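Local coordinates for mandalate racemase/muconate lactonizing enzyme (Unidentified, PDB 4E4U), which is a putative enolase-superfamily enzyme of the mandelate racemase/muconate lactonizing type, its substrate and reaction not established, at residues Glu35-Ala43 against His309-Ala317; Met91-Trp102 against Val283-Glu291. One frame throughout, in Å; residues are numbered along the deposited sequence.

Contact 1 (Glu35-Ala43 against His309-Ala317); sequences EGVGEIYSA and HLYNGPVGA
Glu-39 and Gly-316 bring the two backbones closest, their CA atoms 5.2 Å apart, where strand 35-40 runs past the first turn of the helix that starts at Pro-314. Glu-39 reaches this helix start with CG anti to its own N (chi1 -177°) and an extended chain, and its carboxylate receives two amides there, those of Gly-313 and Gly-316. Gly-313 N, at the N-cap position, donates to the syn lone pair of Glu-39 OE2 at 2.7 Å, while Gly-316 N meets the anti side of Glu-39 OE1 at 2.8 Å, tilted 29° out of the carboxylate plane. Two backbone N-H groups thus fix the rotation of a buried carboxylate, and the helix dipole would probably help to stabilise its negative charge. Asn-312 ND2 adds a weak bond to Glu-39 OE2. The Tyr-41 ring lies against Asn-312, and the edge of His-309 is turned toward the face of Tyr-41 in an offset edge-to-face pair, planes at 60°; Tyr-311 O approaches the ring's own edge, 3.3 Å from Tyr-41 CE1. Asn-282 bonds both His-309 ND1 and Asn-312 OD1. At the other end, Val-315 CG1 packs 3.5 Å from Gly-38 C. Strand 35-40 is an outer strand of the N-terminal three-stranded sheet: Phe-25 of strand 22-30 touches Glu-39 and Val-315, helix 47-61 packs on Ile-40, and helix 314-325 belongs to the barrel domain.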
loop_
_atom_site.group_PDB
_atom_site.type_symbol
_atom_site.label_atom_id
_atom_site.label_comp_id
_atom_site.label_asym_id
_atom_site.label_seq_id
_atom_site.Cartn_x
_atom_site.Cartn_y
_atom_site.Cartn_z
ATOM N N GLU A 35 -11.787 19.890 47.552
ATOM C CA GLU A 35 -12.738 20.172 46.483
ATOM C C GLU A 35 -12.029 20.228 45.147
ATOM O O GLU A 35 -10.936 20.787 45.048
ATOM C CB GLU A 35 -13.413 21.523 46.707
ATOM C CG GLU A 35 -14.353 21.604 47.887
ATOM C CD GLU A 35 -15.321 22.761 47.742
ATOM O OE1 GLU A 35 -14.871 23.874 47.389
ATOM O OE2 GLU A 35 -16.532 22.548 47.959
ATOM N N GLY A 36 -12.653 19.665 44.115
ATOM C CA GLY A 36 -12.139 19.790 42.762
ATOM C C GLY A 36 -13.231 20.252 41.818
ATOM O O GLY A 36 -14.401 19.932 42.019
ATOM N N VAL A 37 -12.856 21.003 40.786
ATOM C CA VAL A 37 -13.828 21.488 39.815
ATOM C C VAL A 37 -13.440 21.050 38.402
ATOM O O VAL A 37 -12.259 20.911 38.090
ATOM C CB VAL A 37 -13.998 23.026 39.910
ATOM C CG1 VAL A 37 -12.721 23.744 39.482
ATOM C CG2 VAL A 37 -15.203 23.501 39.099
ATOM N N GLY A 38 -14.444 20.800 37.565
ATOM C CA GLY A 38 -14.213 20.403 36.189
ATOM C C GLY A 38 -15.280 20.965 35.275
ATOM O O GLY A 38 -16.282 21.535 35.737
ATOM N N GLU A 39 -15.064 20.814 33.974
ATOM C CA GLU A 39 -15.998 21.300 32.971
ATOM C C GLU A 39 -16.224 20.212 31.933
ATOM O O GLU A 39 -15.302 19.465 31.591
ATOM C CB GLU A 39 -15.489 22.583 32.300
ATOM C CG GLU A 39 -16.485 23.150 31.296
ATOM C CD GLU A 39 -16.216 24.584 30.878
ATOM O OE1 GLU A 39 -15.250 25.216 31.365
ATOM O OE2 GLU A 39 -17.001 25.085 30.042
ATOM N N ILE A 40 -17.463 20.125 31.456
ATOM C CA ILE A 40 -17.884 19.136 30.483
ATOM C C ILE A 40 -18.219 19.826 29.166
ATOM O O ILE A 40 -18.955 20.813 29.158
ATOM C CB ILE A 40 -19.124 18.392 31.013
ATOM C CG1 ILE A 40 -18.732 17.548 32.227
ATOM C CG2 ILE A 40 -19.788 17.556 29.921
ATOM C CD1 ILE A 40 -19.889 16.964 32.999
ATOM N N TYR A 41 -17.675 19.317 28.058
ATOM C CA TYR A 41 -17.964 19.872 26.740
ATOM C C TYR A 41 -18.758 18.834 25.967
ATOM O O TYR A 41 -18.202 17.846 25.476
ATOM C CB TYR A 41 -16.677 20.224 25.992
ATOM C CG TYR A 41 -16.873 21.084 24.758
ATOM C CD1 TYR A 41 -17.213 22.421 24.882
ATOM C CD2 TYR A 41 -16.694 20.574 23.479
ATOM C CE1 TYR A 41 -17.384 23.225 23.773
ATOM C CE2 TYR A 41 -16.857 21.378 22.355
ATOM C CZ TYR A 41 -17.208 22.704 22.514
ATOM O OH TYR A 41 -17.380 23.528 21.421
ATOM N N SER A 42 -20.070 19.036 25.894
ATOM C CA SER A 42 -20.948 18.092 25.212
ATOM C C SER A 42 -22.307 18.730 25.014
ATOM O O SER A 42 -22.932 19.175 25.978
ATOM C CB SER A 42 -21.113 16.823 26.051
ATOM O OG SER A 42 -21.799 15.827 25.318
ATOM N N ALA A 43 -22.772 18.763 23.771
ATOM C CA ALA A 43 -24.057 19.387 23.470
ATOM C C ALA A 43 -24.902 18.578 22.495
ATOM O O ALA A 43 -25.795 19.121 21.848
ATOM C CB ALA A 43 -23.859 20.816 22.962
ATOM N N HIS A 309 -8.484 23.277 21.557
ATOM C CA HIS A 309 -9.684 24.038 21.260
ATOM C C HIS A 309 -10.306 24.557 22.546
ATOM O O HIS A 309 -10.242 23.906 23.597
ATOM C CB HIS A 309 -10.679 23.118 20.546
ATOM C CG HIS A 309 -12.067 23.669 20.463
ATOM N ND1 HIS A 309 -13.028 23.409 21.415
ATOM C CD2 HIS A 309 -12.668 24.437 19.523
ATOM C CE1 HIS A 309 -14.153 24.016 21.080
ATOM N NE2 HIS A 309 -13.960 24.643 19.936
ATOM N N LEU A 310 -10.932 25.723 22.461
ATOM C CA LEU A 310 -11.660 26.260 23.594
ATOM C C LEU A 310 -12.839 27.102 23.103
ATOM O O LEU A 310 -12.650 28.139 22.470
ATOM C CB LEU A 310 -10.718 27.085 24.476
ATOM C CG LEU A 310 -10.953 27.060 25.984
ATOM C CD1 LEU A 310 -12.290 27.700 26.328
ATOM C CD2 LEU A 310 -10.867 25.635 26.521
ATOM N N TYR A 311 -14.053 26.633 23.377
ATOM C CA TYR A 311 -15.252 27.432 23.153
ATOM C C TYR A 311 -16.214 27.114 24.281
ATOM O O TYR A 311 -17.273 26.514 24.082
ATOM C CB TYR A 311 -15.900 27.169 21.785
ATOM C CG TYR A 311 -16.884 28.266 21.436
ATOM C CD1 TYR A 311 -16.437 29.558 21.177
ATOM C CD2 TYR A 311 -18.254 28.031 21.406
ATOM C CE1 TYR A 311 -17.319 30.581 20.884
ATOM C CE2 TYR A 311 -19.150 29.057 21.106
ATOM C CZ TYR A 311 -18.672 30.325 20.844
ATOM O OH TYR A 311 -19.545 31.350 20.549
ATOM N N ASN A 312 -15.818 27.516 25.481
ATOM C CA ASN A 312 -16.492 27.103 26.700
ATOM C C ASN A 312 -15.913 27.922 27.850
ATOM O O ASN A 312 -15.291 28.963 27.600
ATOM C CB ASN A 312 -16.405 25.572 26.916
ATOM C CG ASN A 312 -14.996 25.018 26.778
ATOM O OD1 ASN A 312 -14.505 24.764 25.670
ATOM N ND2 ASN A 312 -14.349 24.790 27.911
ATOM N N GLY A 313 -16.105 27.466 29.087
ATOM C CA GLY A 313 -15.791 28.267 30.260
ATOM C C GLY A 313 -14.336 28.255 30.697
ATOM O O GLY A 313 -13.485 27.597 30.090
ATOM N N PRO A 314 -14.038 28.991 31.773
ATOM C CA PRO A 314 -12.651 29.134 32.217
ATOM C C PRO A 314 -12.122 27.915 32.965
ATOM O O PRO A 314 -10.917 27.816 33.166
ATOM C CB PRO A 314 -12.710 30.349 33.151
ATOM C CG PRO A 314 -14.100 30.313 33.686
ATOM C CD PRO A 314 -14.953 29.850 32.542
ATOM N N VAL A 315 -12.994 26.998 33.373
ATOM C CA VAL A 315 -12.513 25.793 34.046
ATOM C C VAL A 315 -11.883 24.845 33.022
ATOM O O VAL A 315 -10.767 24.358 33.219
ATOM C CB VAL A 315 -13.622 25.104 34.868
ATOM C CG1 VAL A 315 -13.134 23.766 35.409
ATOM C CG2 VAL A 315 -14.084 26.020 36.011
ATOM N N GLY A 316 -12.582 24.598 31.920
ATOM C CA GLY A 316 -11.995 23.848 30.824
ATOM C C GLY A 316 -10.750 24.538 30.287
ATOM O O GLY A 316 -9.774 23.878 29.932
ATOM N N ALA A 317 -10.770 25.869 30.231
ATOM C CA ALA A 317 -9.586 26.609 29.793
ATOM C C ALA A 317 -8.411 26.372 30.742
ATOM O O ALA A 317 -7.282 26.123 30.297
ATOM C CB ALA A 317 -9.890 28.092 29.674
#

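Contact 2 (Met91-Trp102 against Val283-Glu291); sequences MGVVSGLEMACW and VARVGGLLE
Ser-95 and Gly-288 mark the tight part of the contact, with CA atoms 3.8 Å apart where helix 88-109 of the N-terminal domain lies on the loop leading into helix 289-301 of the barrel, part of the interdomain interface of the enolase-superfamily fold. The CA atoms of Gly-92 and Arg-285 are 4.1 Å apart; Gly-92 has no side chain to hold the backbones apart, and its CA makes a C-H...O contact with Ala-284 O. Ser-95 OG, placed beside its own backbone N by chi1 of -62°, donates to Met-91 O at 2.6 Å and accepts from Gly-287 N at 2.8 Å. Gly-287 and Gly-288 both have positive phi, and a CB on Gly-288 would clash with Glu-98 OE1. Glu-98, bent at chi2, accepts the first amides of helix 289-301: Leu-289 N donates to Glu-98 OE1 at 2.7 Å and Leu-290 N to Glu-98 OE2 at 2.9 Å, both on the syn side, the first well out of the carboxylate plane, the second nearer to it. Trp-102 NE1 adds a weak bond to Glu-98 OE2.

A water links Glu-98 OE2, weakly, to Gly-287 O and Glu-291 N alongside the direct bonds. Toward Met-99 and Trp-102 the contact changes to apolar touches at van der Waals distance, with Trp-102 CD1 3.8 Å from Leu-289 CB. Helix 70-79 packs on Met-91 and Val-94, helix 314-325 meets Met-99 and Val-283, and Leu-116 of the second subunit packs on Trp-102.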
loop_
_atom_site.group_PDB
_atom_site.type_symbol
_atom_site.label_atom_id
_atom_site.label_comp_id
_atom_site.label_asym_id
_atom_site.label_seq_id
_atom_site.Cartn_x
_atom_site.Cartn_y
_atom_site.Cartn_z
ATOM N N MET A 91 -17.885 10.649 26.993
ATOM C CA MET A 91 -16.521 11.139 27.045
ATOM C C MET A 91 -16.451 12.582 27.537
ATOM O O MET A 91 -15.550 12.934 28.299
ATOM C CB MET A 91 -15.830 10.955 25.705
ATOM C CG MET A 91 -15.546 9.493 25.362
ATOM S SD MET A 91 -14.407 8.665 26.496
ATOM C CE MET A 91 -15.511 7.861 27.655
ATOM N N GLY A 92 -17.400 13.423 27.124
ATOM C CA GLY A 92 -17.479 14.768 27.675
ATOM C C GLY A 92 -17.689 14.750 29.181
ATOM O O GLY A 92 -17.012 15.459 29.929
ATOM N N VAL A 93 -18.622 13.924 29.639
ATOM C CA VAL A 93 -18.905 13.838 31.068
ATOM C C VAL A 93 -17.693 13.363 31.858
ATOM O O VAL A 93 -17.316 13.977 32.865
ATOM C CB VAL A 93 -20.110 12.926 31.357
ATOM C CG1 VAL A 93 -20.311 12.753 32.860
ATOM C CG2 VAL A 93 -21.361 13.497 30.713
ATOM N N VAL A 94 -17.066 12.282 31.411
ATOM C CA VAL A 94 -15.912 11.788 32.151
ATOM C C VAL A 94 -14.746 12.774 32.107
ATOM O O VAL A 94 -13.960 12.829 33.048
ATOM C CB VAL A 94 -15.481 10.359 31.735
ATOM C CG1 VAL A 94 -14.637 10.378 30.469
ATOM C CG2 VAL A 94 -14.728 9.697 32.885
ATOM N N SER A 95 -14.643 13.571 31.044
ATOM C CA SER A 95 -13.587 14.583 30.974
ATOM C C SER A 95 -13.709 15.555 32.145
ATOM O O SER A 95 -12.715 15.910 32.780
ATOM C CB SER A 95 -13.675 15.380 29.677
ATOM O OG SER A 95 -13.489 14.567 28.542
ATOM N N GLY A 96 -14.934 15.993 32.421
ATOM C CA GLY A 96 -15.173 16.930 33.503
ATOM C C GLY A 96 -14.884 16.300 34.848
ATOM O O GLY A 96 -14.251 16.911 35.708
ATOM N N LEU A 97 -15.362 15.073 35.042
ATOM C CA LEU A 97 -15.126 14.376 36.302
ATOM C C LEU A 97 -13.637 14.121 36.516
ATOM O O LEU A 97 -13.120 14.300 37.620
ATOM C CB LEU A 97 -15.897 13.060 36.341
ATOM C CG LEU A 97 -17.426 13.129 36.268
ATOM C CD1 LEU A 97 -18.014 11.726 36.205
ATOM C CD2 LEU A 97 -17.992 13.902 37.448
ATOM N N GLU A 98 -12.947 13.716 35.453
ATOM C CA GLU A 98 -11.536 13.373 35.552
ATOM C C GLU A 98 -10.679 14.607 35.848
ATOM O O GLU A 98 -9.755 14.551 36.665
ATOM C CB GLU A 98 -11.079 12.666 34.273
ATOM C CG GLU A 98 -9.692 12.039 34.349
ATOM C CD GLU A 98 -8.626 12.917 33.729
ATOM O OE1 GLU A 98 -8.866 14.139 33.630
ATOM O OE2 GLU A 98 -7.551 12.395 33.346
ATOM N N MET A 99 -10.973 15.732 35.201
ATOM C CA MET A 99 -10.143 16.909 35.443
ATOM C C MET A 99 -10.380 17.450 36.856
ATOM O O MET A 99 -9.464 17.992 37.475
ATOM C CB MET A 99 -10.325 17.990 34.366
ATOM C CG MET A 99 -11.632 18.763 34.455
ATOM S SD MET A 99 -11.775 20.070 33.211
ATOM C CE MET A 99 -11.958 19.112 31.705
ATOM N N ALA A 100 -11.598 17.276 37.377
ATOM C CA ALA A 100 -11.889 17.619 38.771
ATOM C C ALA A 100 -11.084 16.720 39.708
ATOM O O ALA A 100 -10.593 17.173 40.737
ATOM C CB ALA A 100 -13.375 17.516 39.062
ATOM N N CYS A 101 -10.930 15.452 39.339
ATOM C CA CYS A 101 -10.048 14.559 40.090
ATOM C C CYS A 101 -8.606 15.060 40.071
ATOM O O CYS A 101 -7.947 15.060 41.108
ATOM C CB CYS A 101 -10.128 13.115 39.570
ATOM S SG CYS A 101 -11.687 12.287 39.961
ATOM N N TRP A 102 -8.114 15.496 38.913
ATOM C CA TRP A 102 -6.763 16.062 38.849
ATOM C C TRP A 102 -6.615 17.312 39.717
ATOM O O TRP A 102 -5.573 17.519 40.340
ATOM C CB TRP A 102 -6.333 16.352 37.406
ATOM C CG TRP A 102 -5.820 15.126 36.698
ATOM C CD1 TRP A 102 -6.466 14.397 35.746
ATOM C CD2 TRP A 102 -4.566 14.477 36.927
ATOM N NE1 TRP A 102 -5.680 13.339 35.346
ATOM C CE2 TRP A 102 -4.503 13.360 36.059
ATOM C CE3 TRP A 102 -3.470 14.725 37.763
ATOM C CZ2 TRP A 102 -3.400 12.506 36.011
ATOM C CZ3 TRP A 102 -2.379 13.877 37.719
ATOM C CH2 TRP A 102 -2.351 12.782 36.849
ATOM N N VAL A 283 -9.953 19.442 26.006
ATOM C CA VAL A 283 -9.706 18.596 27.180
ATOM C C VAL A 283 -10.988 18.208 27.901
ATOM O O VAL A 283 -11.008 17.225 28.640
ATOM C CB VAL A 283 -8.721 19.237 28.194
ATOM C CG1 VAL A 283 -7.358 19.433 27.561
ATOM C CG2 VAL A 283 -9.262 20.565 28.727
ATOM N N ALA A 284 -12.047 18.988 27.687
ATOM C CA ALA A 284 -13.355 18.715 28.289
ATOM C C ALA A 284 -14.233 17.783 27.440
ATOM O O ALA A 284 -15.369 17.491 27.807
ATOM C CB ALA A 284 -14.079 20.023 28.591
ATOM N N ARG A 285 -13.698 17.315 26.313
ATOM C CA ARG A 285 -14.387 16.348 25.452
ATOM C C ARG A 285 -13.626 15.035 25.261
ATOM O O ARG A 285 -14.246 13.979 25.113
ATOM C CB ARG A 285 -14.674 16.960 24.070
ATOM C CG ARG A 285 -14.985 15.938 22.973
ATOM C CD ARG A 285 -15.586 16.601 21.760
ATOM N NE ARG A 285 -17.018 16.806 21.939
ATOM C CZ ARG A 285 -17.761 17.678 21.264
ATOM N NH1 ARG A 285 -17.212 18.498 20.370
ATOM N NH2 ARG A 285 -19.065 17.730 21.494
ATOM N N VAL A 286 -12.295 15.084 25.236
ATOM C CA VAL A 286 -11.538 13.912 24.780
ATOM C C VAL A 286 -11.420 12.766 25.776
ATOM O O VAL A 286 -11.011 11.669 25.396
ATOM C CB VAL A 286 -10.112 14.272 24.262
ATOM C CG1 VAL A 286 -10.198 15.196 23.065
ATOM C CG2 VAL A 286 -9.248 14.858 25.374
ATOM N N GLY A 287 -11.764 13.020 27.035
ATOM C CA GLY A 287 -11.659 12.005 28.068
ATOM C C GLY A 287 -10.938 12.461 29.324
ATOM O O GLY A 287 -10.783 11.676 30.269
ATOM N N GLY A 288 -10.504 13.722 29.346
ATOM C CA GLY A 288 -9.835 14.285 30.511
ATOM C C GLY A 288 -8.368 14.567 30.256
ATOM O O GLY A 288 -7.895 14.460 29.122
ATOM N N LEU A 289 -7.640 14.933 31.306
ATOM C CA LEU A 289 -6.252 15.358 31.155
ATOM C C LEU A 289 -5.288 14.225 30.825
ATOM O O LEU A 289 -4.385 14.403 30.014
ATOM C CB LEU A 289 -5.788 16.105 32.402
ATOM C CG LEU A 289 -6.294 17.543 32.468
ATOM C CD1 LEU A 289 -6.034 18.135 33.841
ATOM C CD2 LEU A 289 -5.607 18.388 31.396
ATOM N N LEU A 290 -5.454 13.064 31.446
ATOM C CA LEU A 290 -4.565 11.956 31.110
ATOM C C LEU A 290 -4.805 11.491 29.674
ATOM O O LEU A 290 -3.855 11.278 28.923
ATOM C CB LEU A 290 -4.694 10.803 32.105
ATOM C CG LEU A 290 -3.762 9.622 31.811
ATOM C CD1 LEU A 290 -2.305 10.065 31.781
ATOM C CD2 LEU A 290 -3.972 8.491 32.807
ATOM N N GLU A 291 -6.071 11.356 29.281
ATOM C CA GLU A 291 -6.367 10.999 27.901
ATOM C C GLU A 291 -5.835 12.061 26.927
ATOM O O GLU A 291 -5.314 11.731 25.861
ATOM C CB GLU A 291 -7.865 10.750 27.710
ATOM C CG GLU A 291 -8.231 10.121 26.370
ATOM C CD GLU A 291 -7.920 8.632 26.254
ATOM O OE1 GLU A 291 -7.330 8.018 27.180
ATOM O OE2 GLU A 291 -8.299 8.066 25.217
HETATM O O HOH W 1 -8.253 10.858 31.204
#

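Both contacts are buried and join the N-terminal domain to the barrel domain, in keeping with the two-domain architecture of the enolase superfamily. They share one chemical device, a glutamate of the N-terminal domain receiving backbone amides at the start of a barrel helix, but contact 1 delivers it from a strand and contact 2 from a helix. Contact 1 adds aromatic and amide packing at its loop end; contact 2 adds closer backbone approach, CA atoms 3.8 Å apart for Ser-95 and Gly-288 against 5.2 Å for Glu-39 and Gly-316, and a water, and its outer end borders a second subunit. They meet through a probable hydrogen bond from Tyr-41 N to Ala-284 O, 3.0 Å long.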